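PDB 3VU4: KmHsv2, which probably binds phosphoinositides through its beta-propeller, as a yeast member of the PROPPIN family related to the autophagy protein Atg18. Local coordinates for residues V83-D88 with E111-S116. Sequence-based numbering, arbitrary orientation.
Sequences VHIWDD and EFIVVS
The backbone of Ile85 is hydrogen-bonded to Val94 and Ser95 of strand 92-98, which fixes the strand from which its side chain reaches Ile113. The methyl ends of the two isoleucines approach tip to tip, with Ile85 CD1 3.5 Å from Ile113 CD1. The same Ile113 methyl also lies 4.0 Å from Ile85 CG1, so it meets the last two carbons of the Ile85 side chain, CG1 and CD1. Both residues carry CG1 anti to their own carbonyl carbon, but the outer bonds differ: Ile85 is turned about CB-CG1 (chi2 -60°), whereas Ile113 is extended (chi2 -177°).

A second, looser apolar pair lies two residues away on each strand, Val83 before Ile85 and Val115 after Ile113, where Val83 CG2 comes within 4.4 Å of Val115 CG1. The CA atoms of Val83 and Val115 are 8.6 Å apart, and those of Ile85 and Ile113 9.5 Å; this spacing is too wide for neighbouring strands of one sheet and fits packing between two sheets. The register runs in opposite directions along the two segments, and just 137 Å² is buried between them. All four touching residues are buried, and Val103, Leu106 and Ile97 extend the apolar layer, while His84 and Trp86 meet Phe75 within their own sheet. Strands 82-87 and 112-117 belong to successive four-stranded antiparallel sheets, so the contact forms part of the hydrophobic packing between adjacent blades of a seven-bladed beta-propeller.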
loop_
_atom_site.group_PDB
_atom_site.type_symbol
_atom_site.label_atom_id
_atom_site.label_comp_id
_atom_site.label_asym_id
_atom_site.label_seq_id
_atom_site.Cartn_x
_atom_site.Cartn_y
_atom_site.Cartn_z
ATOM N N VAL A 83 -9.121 6.269 -18.501
ATOM C CA VAL A 83 -7.939 6.598 -17.717
ATOM C C VAL A 83 -7.063 7.563 -18.509
ATOM O O VAL A 83 -6.545 7.220 -19.572
ATOM C CB VAL A 83 -7.120 5.335 -17.379
ATOM C CG1 VAL A 83 -5.812 5.726 -16.715
ATOM C CG2 VAL A 83 -7.929 4.417 -16.469
ATOM N N HIS A 84 -6.897 8.770 -17.987
ATOM C CA HIS A 84 -6.101 9.780 -18.661
ATOM C C HIS A 84 -4.654 9.798 -18.206
ATOM O O HIS A 84 -4.380 9.921 -17.014
ATOM C CB HIS A 84 -6.673 11.173 -18.402
ATOM C CG HIS A 84 -8.074 11.366 -18.886
ATOM N ND1 HIS A 84 -8.393 12.235 -19.908
ATOM C CD2 HIS A 84 -9.249 10.852 -18.450
ATOM C CE1 HIS A 84 -9.702 12.251 -20.078
ATOM N NE2 HIS A 84 -10.245 11.421 -19.205
ATOM N N ILE A 85 -3.727 9.673 -19.148
ATOM C CA ILE A 85 -2.317 9.773 -18.806
ATOM C C ILE A 85 -2.083 11.253 -19.085
ATOM O O ILE A 85 -2.238 11.697 -20.217
ATOM C CB ILE A 85 -1.439 8.923 -19.726
ATOM C CG1 ILE A 85 -1.945 7.478 -19.731
ATOM C CG2 ILE A 85 0.007 8.968 -19.242
ATOM C CD1 ILE A 85 -1.929 6.813 -18.374
ATOM N N TRP A 86 -1.736 12.013 -18.051
ATOM C CA TRP A 86 -1.548 13.459 -18.177
ATOM C C TRP A 86 -0.135 13.941 -17.878
ATOM O O TRP A 86 0.574 13.354 -17.062
ATOM C CB TRP A 86 -2.566 14.148 -17.259
ATOM C CG TRP A 86 -2.404 15.620 -17.025
ATOM C CD1 TRP A 86 -1.518 16.228 -16.176
ATOM C CD2 TRP A 86 -3.234 16.662 -17.551
ATOM N NE1 TRP A 86 -1.754 17.586 -16.136
ATOM C CE2 TRP A 86 -2.798 17.877 -16.973
ATOM C CE3 TRP A 86 -4.300 16.688 -18.459
ATOM C CZ2 TRP A 86 -3.404 19.104 -17.266
ATOM C CZ3 TRP A 86 -4.901 17.909 -18.752
ATOM C CH2 TRP A 86 -4.447 19.101 -18.158
ATOM N N ASP A 87 0.265 15.016 -18.553
ATOM C CA ASP A 87 1.592 15.597 -18.380
ATOM C C ASP A 87 1.517 16.775 -17.410
ATOM O O ASP A 87 0.756 17.718 -17.618
ATOM C CB ASP A 87 2.139 16.065 -19.734
ATOM C CG ASP A 87 3.636 16.346 -19.700
ATOM O OD1 ASP A 87 4.078 17.162 -18.862
ATOM O OD2 ASP A 87 4.372 15.749 -20.518
ATOM N N ASP A 88 2.316 16.704 -16.352
ATOM C CA ASP A 88 2.367 17.734 -15.321
ATOM C C ASP A 88 2.812 19.099 -15.804
ATOM O O ASP A 88 2.078 20.078 -15.690
ATOM C CB ASP A 88 3.309 17.312 -14.200
ATOM C CG ASP A 88 2.577 16.742 -13.022
ATOM O OD1 ASP A 88 1.523 17.305 -12.663
ATOM O OD2 ASP A 88 3.059 15.744 -12.448
ATOM N N GLU A 111 7.128 1.101 -17.561
ATOM C CA GLU A 111 6.837 0.170 -18.644
ATOM C C GLU A 111 5.359 -0.107 -18.886
ATOM O O GLU A 111 4.898 -0.114 -20.029
ATOM C CB GLU A 111 7.501 -1.170 -18.357
ATOM C CG GLU A 111 8.847 -1.081 -17.688
ATOM C CD GLU A 111 9.948 -1.574 -18.590
ATOM O OE1 GLU A 111 10.325 -0.823 -19.517
ATOM O OE2 GLU A 111 10.420 -2.717 -18.378
ATOM N N PHE A 112 4.625 -0.347 -17.803
ATOM C CA PHE A 112 3.214 -0.698 -17.901
ATOM C C PHE A 112 2.213 0.214 -17.206
ATOM O O PHE A 112 2.569 1.069 -16.393
ATOM C CB PHE A 112 3.017 -2.099 -17.337
ATOM C CG PHE A 112 4.125 -3.038 -17.663
ATOM C CD1 PHE A 112 4.141 -3.719 -18.870
ATOM C CD2 PHE A 112 5.163 -3.238 -16.761
ATOM C CE1 PHE A 112 5.176 -4.595 -19.177
ATOM C CE2 PHE A 112 6.204 -4.111 -17.056
ATOM C CZ PHE A 112 6.210 -4.792 -18.269
ATOM N N ILE A 113 0.947 -0.005 -17.554
ATOM C CA ILE A 113 -0.184 0.693 -16.969
ATOM C C ILE A 113 -1.167 -0.431 -16.661
ATOM O O ILE A 113 -1.828 -0.938 -17.564
ATOM C CB ILE A 113 -0.859 1.668 -17.949
ATOM C CG1 ILE A 113 0.124 2.753 -18.383
ATOM C CG2 ILE A 113 -2.059 2.317 -17.274
ATOM C CD1 ILE A 113 -0.486 3.801 -19.304
ATOM N N VAL A 114 -1.241 -0.843 -15.400
ATOM C CA VAL A 114 -2.151 -1.918 -15.017
ATOM C C VAL A 114 -3.504 -1.300 -14.671
ATOM O O VAL A 114 -3.568 -0.343 -13.896
ATOM C CB VAL A 114 -1.590 -2.713 -13.803
ATOM C CG1 VAL A 114 -2.494 -3.881 -13.476
ATOM C CG2 VAL A 114 -0.176 -3.206 -14.112
ATOM N N VAL A 115 -4.575 -1.843 -15.253
ATOM C CA VAL A 115 -5.937 -1.333 -15.037
ATOM C C VAL A 115 -6.973 -2.453 -14.845
ATOM O O VAL A 115 -7.094 -3.337 -15.695
ATOM C CB VAL A 115 -6.411 -0.477 -16.252
ATOM C CG1 VAL A 115 -7.796 0.096 -15.984
ATOM C CG2 VAL A 115 -5.414 0.633 -16.542
ATOM N N SER A 116 -7.723 -2.420 -13.748
ATOM C CA SER A 116 -8.734 -3.445 -13.529
ATOM C C SER A 116 -10.112 -2.813 -13.528
ATOM O O SER A 116 -10.287 -1.660 -13.140
ATOM C CB SER A 116 -8.507 -4.197 -12.210
ATOM O OG SER A 116 -8.872 -3.419 -11.084
#